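Local coordinates for protein aldose 1-epimerase (Caenorhabditis elegans, PDB 1LUR) that probably interconverts the alpha and beta anomers of aldose sugars such as galactose, as a mutarotase-family aldose 1-epimerase, at residues R76-T81 against P311-F316; N176-D181 against S260-I265. One frame throughout, in Å; residues are numbered along the deposited sequence.

Interaction 1. Residues R76-T81 against P311-F316; sequences RIKNST and PNFDHF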
loop_
_atom_site.group_PDB
_atom_site.type_symbol
_atom_site.label_atom_id
_atom_site.label_comp_id
_atom_site.label_asym_id
_atom_site.label_seq_id
_atom_site.Cartn_x
_atom_site.Cartn_y
_atom_site.Cartn_z
ATOM N N ARG A 76 5.838 -7.172 7.918
ATOM C CA ARG A 76 6.728 -7.719 8.923
ATOM C C ARG A 76 8.019 -8.450 8.642
ATOM O O ARG A 76 8.164 -9.151 7.645
ATOM C CB ARG A 76 5.895 -8.629 9.827
ATOM C CG ARG A 76 4.595 -7.994 10.304
ATOM C CD ARG A 76 3.707 -9.002 11.020
ATOM N NE ARG A 76 2.512 -8.365 11.563
ATOM C CZ ARG A 76 1.521 -7.874 10.823
ATOM N NH1 ARG A 76 1.574 -7.946 9.501
ATOM N NH2 ARG A 76 0.478 -7.300 11.406
ATOM N N ILE A 77 8.950 -8.274 9.579
ATOM C CA ILE A 77 10.260 -8.906 9.552
ATOM C C ILE A 77 10.014 -9.840 10.746
ATOM O O ILE A 77 9.910 -9.376 11.885
ATOM C CB ILE A 77 11.413 -7.957 9.932
ATOM C CG1 ILE A 77 11.615 -6.886 8.854
ATOM C CG2 ILE A 77 12.683 -8.775 10.132
ATOM C CD1 ILE A 77 12.006 -7.422 7.500
ATOM N N LYS A 78 9.899 -11.138 10.481
ATOM C CA LYS A 78 9.647 -12.119 11.533
ATOM C C LYS A 78 10.589 -12.039 12.723
ATOM O O LYS A 78 11.805 -12.163 12.583
ATOM C CB LYS A 78 9.671 -13.530 10.950
ATOM C CG LYS A 78 9.268 -14.622 11.934
ATOM C CD LYS A 78 9.081 -15.957 11.214
ATOM C CE LYS A 78 9.069 -17.130 12.197
ATOM N NZ LYS A 78 8.033 -16.971 13.257
ATOM N N ASN A 79 10.002 -11.824 13.896
ATOM C CA ASN A 79 10.744 -11.717 15.147
ATOM C C ASN A 79 11.800 -10.618 15.159
ATOM O O ASN A 79 12.798 -10.699 15.875
ATOM C CB ASN A 79 11.365 -13.068 15.510
ATOM C CG ASN A 79 10.303 -14.146 15.735
ATOM O OD1 ASN A 79 9.188 -13.848 16.167
ATOM N ND2 ASN A 79 10.648 -15.397 15.452
ATOM N N SER A 80 11.567 -9.577 14.370
ATOM C CA SER A 80 12.496 -8.459 14.304
ATOM C C SER A 80 13.949 -8.845 14.066
ATOM O O SER A 80 14.855 -8.136 14.506
ATOM C CB SER A 80 12.410 -7.647 15.600
ATOM O OG SER A 80 11.083 -7.217 15.849
ATOM N N THR A 81 14.173 -9.960 13.378
ATOM C CA THR A 81 15.529 -10.406 13.098
ATOM C C THR A 81 15.618 -10.996 11.696
ATOM O O THR A 81 14.672 -11.624 11.223
ATOM C CB THR A 81 15.984 -11.489 14.084
ATOM O OG1 THR A 81 15.633 -11.096 15.419
ATOM C CG2 THR A 81 17.498 -11.679 13.990
ATOM N N PRO A 311 12.470 -10.989 3.548
ATOM C CA PRO A 311 13.821 -11.025 4.118
ATOM C C PRO A 311 14.074 -12.226 5.031
ATOM O O PRO A 311 15.230 -12.548 5.311
ATOM C CB PRO A 311 13.908 -9.707 4.885
ATOM C CG PRO A 311 13.014 -8.798 4.109
ATOM C CD PRO A 311 11.826 -9.690 3.831
ATOM N N ASN A 312 12.996 -12.876 5.480
ATOM C CA ASN A 312 13.083 -14.042 6.370
ATOM C C ASN A 312 12.993 -15.404 5.690
ATOM O O ASN A 312 13.333 -16.429 6.286
ATOM C CB ASN A 312 11.980 -13.974 7.431
ATOM C CG ASN A 312 12.087 -12.744 8.300
ATOM O OD1 ASN A 312 11.275 -11.828 8.200
ATOM N ND2 ASN A 312 13.100 -12.714 9.158
ATOM N N PHE A 313 12.520 -15.427 4.455
ATOM C CA PHE A 313 12.395 -16.685 3.730
ATOM C C PHE A 313 13.099 -16.572 2.387
ATOM O O PHE A 313 12.693 -15.785 1.530
ATOM C CB PHE A 313 10.912 -17.022 3.553
ATOM C CG PHE A 313 10.156 -17.112 4.854
ATOM C CD1 PHE A 313 9.411 -16.033 5.325
ATOM C CD2 PHE A 313 10.224 -18.266 5.634
ATOM C CE1 PHE A 313 8.749 -16.102 6.549
ATOM C CE2 PHE A 313 9.566 -18.339 6.861
ATOM C CZ PHE A 313 8.827 -17.256 7.318
ATOM N N ASP A 314 14.156 -17.359 2.204
ATOM C CA ASP A 314 14.902 -17.310 0.953
ATOM C C ASP A 314 14.181 -17.832 -0.279
ATOM O O ASP A 314 14.682 -17.662 -1.393
ATOM C CB ASP A 314 16.259 -18.005 1.099
ATOM C CG ASP A 314 16.133 -19.456 1.460
ATOM O OD1 ASP A 314 15.345 -20.168 0.802
ATOM O OD2 ASP A 314 16.835 -19.887 2.399
ATOM N N HIS A 315 13.022 -18.467 -0.101
ATOM C CA HIS A 315 12.294 -18.974 -1.263
ATOM C C HIS A 315 11.318 -17.908 -1.749
ATOM O O HIS A 315 10.663 -18.073 -2.775
ATOM C CB HIS A 315 11.552 -20.283 -0.958
ATOM C CG HIS A 315 10.590 -20.197 0.185
ATOM N ND1 HIS A 315 10.997 -20.008 1.489
ATOM C CD2 HIS A 315 9.242 -20.324 0.224
ATOM C CE1 HIS A 315 9.940 -20.024 2.282
ATOM N NE2 HIS A 315 8.863 -20.215 1.539
ATOM N N PHE A 316 11.208 -16.821 -0.990
ATOM C CA PHE A 316 10.321 -15.719 -1.361
ATOM C C PHE A 316 11.238 -14.833 -2.189
ATOM O O PHE A 316 12.451 -15.051 -2.211
ATOM C CB PHE A 316 9.843 -14.944 -0.127
ATOM C CG PHE A 316 8.658 -15.560 0.571
ATOM C CD1 PHE A 316 8.178 -16.814 0.203
ATOM C CD2 PHE A 316 8.033 -14.884 1.614
ATOM C CE1 PHE A 316 7.092 -17.385 0.870
ATOM C CE2 PHE A 316 6.950 -15.445 2.285
ATOM C CZ PHE A 316 6.478 -16.700 1.912
#
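The flat amide of N312 meets the 76-81 turn through both its polar atoms, while the ring of F313 receives K78 obliquely, with CD 4.1 Å from CZ. Within the 311-316 loop, CB of F313 lies over the rim of one face of the F316 ring. On the amide, OD1 accepts from K78 N at 2.8 Å, the donor standing 49° out of the carbonyl plane rather than on a lone pair. ND2 gives a weak bond to T81 O, also 2.8 Å long but bent to 128° at the hydrogen. CG lies beside the backbone N of N312 (chi1 -61°), which turns the amide toward the type II beta turn from I77 to S80, closed by S80 N to I77 O at 3.0 Å. The two bonds thus reach K78 inside the turn and, weakly, T81 just after it. Replacing N312 with a leucine would probably leave K78 N and T81 O without this shared partner and set the turn less firmly against the 311-316 loop. Alongside the polar bonds, CD1 of I77 packs on CG of P311 at 3.8 Å, their side chains crossing at about a right angle. The turn joins strand 76-77, paired antiparallel with strand 99-100 where I77 bonds to Y99, to strand 81-84, whose L82 touches I77, P311 and N312; the partner loop runs between strands 300-305 and 320-321.

Interaction 2. Residues N176-D181 against S260-I265; sequences NLDGSD and SEKSGI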
loop_
_atom_site.group_PDB
_atom_site.type_symbol
_atom_site.label_atom_id
_atom_site.label_comp_id
_atom_site.label_asym_id
_atom_site.label_seq_id
_atom_site.Cartn_x
_atom_site.Cartn_y
_atom_site.Cartn_z
ATOM N N ASN A 176 -12.350 2.998 0.037
ATOM C CA ASN A 176 -13.785 2.937 0.301
ATOM C C ASN A 176 -14.338 3.810 -0.821
ATOM O O ASN A 176 -14.148 5.025 -0.823
ATOM C CB ASN A 176 -14.123 3.544 1.666
ATOM C CG ASN A 176 -15.609 3.512 1.961
ATOM O OD1 ASN A 176 -16.413 4.073 1.213
ATOM N ND2 ASN A 176 -15.985 2.851 3.049
ATOM N N LEU A 177 -15.016 3.182 -1.774
ATOM C CA LEU A 177 -15.582 3.887 -2.917
ATOM C C LEU A 177 -16.958 4.550 -2.815
ATOM O O LEU A 177 -17.337 5.292 -3.719
ATOM C CB LEU A 177 -15.582 2.936 -4.118
ATOM C CG LEU A 177 -14.318 2.080 -4.274
ATOM C CD1 LEU A 177 -14.444 1.188 -5.505
ATOM C CD2 LEU A 177 -13.096 2.980 -4.390
ATOM N N ASP A 178 -17.709 4.313 -1.741
ATOM C CA ASP A 178 -19.032 4.939 -1.638
ATOM C C ASP A 178 -19.387 5.595 -0.309
ATOM O O ASP A 178 -20.492 6.120 -0.150
ATOM C CB ASP A 178 -20.121 3.921 -1.992
ATOM C CG ASP A 178 -20.074 2.687 -1.115
ATOM O OD1 ASP A 178 -19.894 2.833 0.110
ATOM O OD2 ASP A 178 -20.227 1.569 -1.648
ATOM N N GLY A 179 -18.468 5.561 0.646
ATOM C CA GLY A 179 -18.738 6.170 1.933
ATOM C C GLY A 179 -19.472 5.289 2.924
ATOM O O GLY A 179 -19.727 5.715 4.051
ATOM N N SER A 180 -19.817 4.069 2.524
ATOM C CA SER A 180 -20.524 3.157 3.420
ATOM C C SER A 180 -19.733 2.961 4.709
ATOM O O SER A 180 -18.516 3.143 4.733
ATOM C CB SER A 180 -20.738 1.796 2.748
ATOM O OG SER A 180 -21.671 1.880 1.682
ATOM N N ASP A 181 -20.424 2.592 5.782
ATOM C CA ASP A 181 -19.763 2.376 7.063
ATOM C C ASP A 181 -18.721 1.268 6.947
ATOM O O ASP A 181 -17.739 1.247 7.689
ATOM C CB ASP A 181 -20.792 2.011 8.133
ATOM C CG ASP A 181 -21.707 3.165 8.476
ATOM O OD1 ASP A 181 -22.446 3.627 7.579
ATOM O OD2 ASP A 181 -21.686 3.614 9.642
ATOM N N SER A 260 -18.109 -0.692 -6.340
ATOM C CA SER A 260 -19.319 -0.560 -5.538
ATOM C C SER A 260 -20.527 -0.313 -6.442
ATOM O O SER A 260 -20.590 0.709 -7.129
ATOM C CB SER A 260 -19.169 0.611 -4.565
ATOM O OG SER A 260 -20.434 1.053 -4.102
ATOM N N GLU A 261 -21.479 -1.244 -6.449
ATOM C CA GLU A 261 -22.668 -1.084 -7.282
ATOM C C GLU A 261 -23.412 0.156 -6.812
ATOM O O GLU A 261 -24.121 0.802 -7.587
ATOM C CB GLU A 261 -23.577 -2.314 -7.182
ATOM C CG GLU A 261 -22.954 -3.586 -7.742
ATOM C CD GLU A 261 -23.842 -4.805 -7.573
ATOM O OE1 GLU A 261 -24.411 -4.980 -6.474
ATOM O OE2 GLU A 261 -23.956 -5.599 -8.532
ATOM N N LYS A 262 -23.232 0.491 -5.539
ATOM C CA LYS A 262 -23.885 1.655 -4.961
ATOM C C LYS A 262 -23.459 2.939 -5.666
ATOM O O LYS A 262 -24.259 3.554 -6.365
ATOM C CB LYS A 262 -23.573 1.747 -3.466
ATOM C CG LYS A 262 -24.210 2.939 -2.767
ATOM C CD LYS A 262 -23.894 2.934 -1.275
ATOM C CE LYS A 262 -24.471 4.159 -0.576
ATOM N NZ LYS A 262 -24.169 4.165 0.887
ATOM N N SER A 263 -22.201 3.339 -5.495
ATOM C CA SER A 263 -21.696 4.557 -6.124
ATOM C C SER A 263 -21.349 4.351 -7.593
ATOM O O SER A 263 -21.116 5.313 -8.320
ATOM C CB SER A 263 -20.456 5.064 -5.386
ATOM O OG SER A 263 -19.400 4.122 -5.468
ATOM N N GLY A 264 -21.306 3.094 -8.020
ATOM C CA GLY A 264 -20.985 2.798 -9.402
ATOM C C GLY A 264 -19.526 3.044 -9.741
ATOM O O GLY A 264 -19.131 2.963 -10.907
ATOM N N ILE A 265 -18.721 3.350 -8.727
ATOM C CA ILE A 265 -17.299 3.603 -8.945
ATOM C C ILE A 265 -16.508 2.300 -8.929
ATOM O O ILE A 265 -16.717 1.435 -8.076
ATOM C CB ILE A 265 -16.715 4.550 -7.870
ATOM C CG1 ILE A 265 -17.333 5.944 -8.011
ATOM C CG2 ILE A 265 -15.194 4.628 -8.007
ATOM C CD1 ILE A 265 -16.872 6.923 -6.961
#
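S260 and D178 make the shortest polar contact here, where a beta-hairpin loop, residues 260-265 between antiparallel strands 256-259 and 265-271, meets the loop that follows strand 170-175. S260 OG donates to D178 OD2 at 2.5 Å, meeting the anti lone pair of that oxygen, the one facing away from the other carboxylate oxygen. The same OG accepts from S263 N, 3.2 Å away and nearly straight at 161°, which is an ST motif; one hydroxyl therefore both orders its own loop and holds the opposite one. K262 comes next, its chain fully extended and laid across D178 at about a right angle, with K262 CD 3.8 Å from D178 CG. At its end NZ makes a weak 3.5 Å bond to S180 OG. K262 NZ lies 4.5 Å from D178 OD1, beyond a salt bridge, though its charge would probably still stabilise the negative carboxylate. That oxygen is occupied by S180 N, in an Asx turn, and by S180 OG, so D178 is fixed from its own loop as well as from the hairpin. S263 then places OG between its backbone N and carbonyl carbon (chi1 63°), from where it donates to L177 O at 2.9 Å, approaching 61° out of the carbonyl plane. After G264, I265 begins the return strand and brings apolar contact: its CB lies 4.2 Å from CB of L177, and L49 touches both side chains. S260 N and I265 O close the base of the hairpin with a backbone bond, and L177 CD1 rests 3.4 Å from that same carbonyl oxygen.

In the fold
Interactions 1 and 2 lie on opposite sides of the chain's centre, about 36 Å apart between centres and about 20 Å between nearest atoms, and both are partly buried (two of seven touching residues in the first, four in the second). They share one sheet: strands 300-305 and 170-175 are antiparallel neighbours, and the loops leaving them supply one segment to each contact. Interaction 1 ties its loop to a small two-stranded sheet, whereas interaction 2 ties the seven-stranded sheet to a hairpin of the nine-stranded one. Their chemistry differs accordingly. The first rests on an uncharged amide bonding to backbone atoms; the second buries more surface, 322 against 233 Å², and relies on serine hydroxyls and a carboxylate.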